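Local coordinates for RahU protein (Pseudomonas aeruginosa PAO1, PDB 6ZC1) that probably binds glycolipids, as a bacterial member of the aegerolysin family of small beta-sandwich proteins, at residues E5-K10 with S70-S75. Numbering follows the deposited sequence.
Sequences EWIAVK and SGTQGS
Thr72 OG1 is held by two hydrogen bonds in the interior of the aegerolysin beta-sandwich: Trp90 NE1 donates one to it, and it shares a second with Ser62 OG. Thr72, which meets Glu5, Trp6 and Ile7, belongs to strand 72-80 of the antiparallel sheet, whereas those three belong to, or lead into, strand 6-13 of the mixed sheet, so the contact joins facing sheets. Ser62 ties the two together, because its backbone also bonds to that of Ile7 within the mixed sheet.

The entering chains run alike, their end-to-end directions differing by 2° over residues 5-7 and 70-72. They are closest where Glu5 CA lies 5.2 Å from Gly71 CA, then splay, and Ile7 CA and Gln73 CA are already 9.4 Å apart. The divergence leaves the contact to the first three residues of each segment, and 172 Å² is buried in van der Waals contact, with no direct hydrogen bond between the segments.

With OG1 anti to the backbone N (chi1 171°), the methyl of Thr72 is left to face strand 6-13. There CG2 rests 4.0 Å from Glu5 O and 4.2 Å from Trp6 CA, and it meets the branch methyl Ile7 CG2 at 4.4 Å. Ile7 also packs on Trp90, the same residue whose indole nitrogen holds Thr72.

Glu5 lies against a bare main chain: its CB is 3.7 Å from Gly71 CA, an approach that the missing side chain of glycine permits, since a CB placed on Gly71 would lie only 3.3 Å from Glu5 CG. A bend at chi2 (73°) folds the carboxylate back, and Ala2 N hydrogen-bonds to OE1. That bond probably offsets the proximity of another acceptor, since Glu5 OE1 stands 3.7 Å from Ser70 O.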
loop_
_atom_site.group_PDB
_atom_site.type_symbol
_atom_site.label_atom_id
_atom_site.label_comp_id
_atom_site.label_asym_id
_atom_site.label_seq_id
_atom_site.Cartn_x
_atom_site.Cartn_y
_atom_site.Cartn_z
ATOM N N GLU A 5 13.485 1.863 -6.799
ATOM C CA GLU A 5 12.116 2.357 -6.687
ATOM C C GLU A 5 11.315 1.349 -5.873
ATOM O O GLU A 5 11.095 0.220 -6.320
ATOM C CB GLU A 5 11.502 2.538 -8.069
ATOM C CG GLU A 5 12.084 3.713 -8.859
ATOM C CD GLU A 5 13.494 3.455 -9.382
ATOM O OE1 GLU A 5 13.742 2.381 -9.971
ATOM O OE2 GLU A 5 14.361 4.332 -9.190
ATOM N N TRP A 6 10.905 1.739 -4.671
ATOM C CA TRP A 6 10.127 0.832 -3.839
ATOM C C TRP A 6 9.249 1.618 -2.876
ATOM O O TRP A 6 9.532 2.769 -2.531
ATOM C CB TRP A 6 11.030 -0.144 -3.064
ATOM C CG TRP A 6 11.945 0.515 -2.067
ATOM C CD1 TRP A 6 13.160 1.099 -2.323
ATOM C CD2 TRP A 6 11.715 0.670 -0.661
ATOM N NE1 TRP A 6 13.694 1.605 -1.164
ATOM C CE2 TRP A 6 12.829 1.356 -0.131
ATOM C CE3 TRP A 6 10.671 0.307 0.198
ATOM C CZ2 TRP A 6 12.936 1.670 1.223
ATOM C CZ3 TRP A 6 10.784 0.616 1.549
ATOM C CH2 TRP A 6 11.905 1.296 2.045
ATOM N N ILE A 7 8.170 0.962 -2.451
ATOM C CA ILE A 7 7.265 1.453 -1.417
ATOM C C ILE A 7 6.970 0.276 -0.500
ATOM O O ILE A 7 6.928 -0.874 -0.939
ATOM C CB ILE A 7 5.950 2.016 -2.023
ATOM C CG1 ILE A 7 5.045 2.619 -0.936
ATOM C CG2 ILE A 7 5.185 0.939 -2.814
ATOM C CD1 ILE A 7 3.774 3.289 -1.472
ATOM N N ALA A 8 6.806 0.555 0.792
ATOM C CA ALA A 8 6.341 -0.455 1.737
ATOM C C ALA A 8 5.291 0.202 2.613
ATOM O O ALA A 8 5.575 1.207 3.268
ATOM C CB ALA A 8 7.493 -1.006 2.585
ATOM N N VAL A 9 4.081 -0.342 2.606
ATOM C CA VAL A 9 2.942 0.259 3.290
ATOM C C VAL A 9 2.650 -0.560 4.538
ATOM O O VAL A 9 2.333 -1.754 4.447
ATOM C CB VAL A 9 1.707 0.311 2.382
ATOM C CG1 VAL A 9 0.556 1.011 3.081
ATOM C CG2 VAL A 9 2.025 0.999 1.060
ATOM N N LYS A 10 2.757 0.079 5.701
ATOM C CA LYS A 10 2.454 -0.572 6.967
ATOM C C LYS A 10 0.982 -0.343 7.282
ATOM O O LYS A 10 0.559 0.800 7.486
ATOM C CB LYS A 10 3.332 0.024 8.062
ATOM C CG LYS A 10 3.096 -0.591 9.434
ATOM C CD LYS A 10 3.998 0.049 10.469
ATOM C CE LYS A 10 3.672 -0.472 11.856
ATOM N NZ LYS A 10 4.738 -0.108 12.826
ATOM N N SER A 70 12.289 1.505 -14.871
ATOM C CA SER A 70 10.889 1.711 -14.537
ATOM C C SER A 70 10.723 1.432 -13.052
ATOM O O SER A 70 11.553 0.761 -12.435
ATOM C CB SER A 70 9.972 0.796 -15.353
ATOM O OG SER A 70 10.375 -0.554 -15.229
ATOM N N GLY A 71 9.638 1.951 -12.487
ATOM C CA GLY A 71 9.434 1.855 -11.055
ATOM C C GLY A 71 8.265 0.975 -10.656
ATOM O O GLY A 71 8.069 -0.113 -11.213
ATOM N N THR A 72 7.494 1.415 -9.669
ATOM C CA THR A 72 6.336 0.667 -9.210
ATOM C C THR A 72 5.129 1.589 -9.162
ATOM O O THR A 72 5.230 2.742 -8.726
ATOM C CB THR A 72 6.578 -0.029 -7.849
ATOM O OG1 THR A 72 5.331 -0.550 -7.375
ATOM C CG2 THR A 72 7.152 0.926 -6.797
ATOM N N GLN A 73 3.993 1.071 -9.621
ATOM C CA GLN A 73 2.739 1.809 -9.612
ATOM C C GLN A 73 1.610 0.799 -9.497
ATOM O O GLN A 73 1.569 -0.174 -10.254
ATOM C CB GLN A 73 2.569 2.627 -10.894
ATOM C CG GLN A 73 1.285 3.438 -10.915
ATOM C CD GLN A 73 1.154 4.286 -12.156
ATOM O OE1 GLN A 73 1.742 3.983 -13.195
ATOM N NE2 GLN A 73 0.384 5.362 -12.055
ATOM N N GLY A 74 0.700 1.023 -8.553
ATOM C CA GLY A 74 -0.349 0.042 -8.343
ATOM C C GLY A 74 -1.313 0.495 -7.272
ATOM O O GLY A 74 -1.330 1.665 -6.883
ATOM N N SER A 75 -2.132 -0.450 -6.810
ATOM C CA SER A 75 -3.120 -0.155 -5.776
ATOM C C SER A 75 -3.530 -1.438 -5.068
ATOM O O SER A 75 -3.281 -2.549 -5.544
ATOM C CB SER A 75 -4.354 0.521 -6.368
ATOM O OG SER A 75 -5.055 -0.388 -7.195
#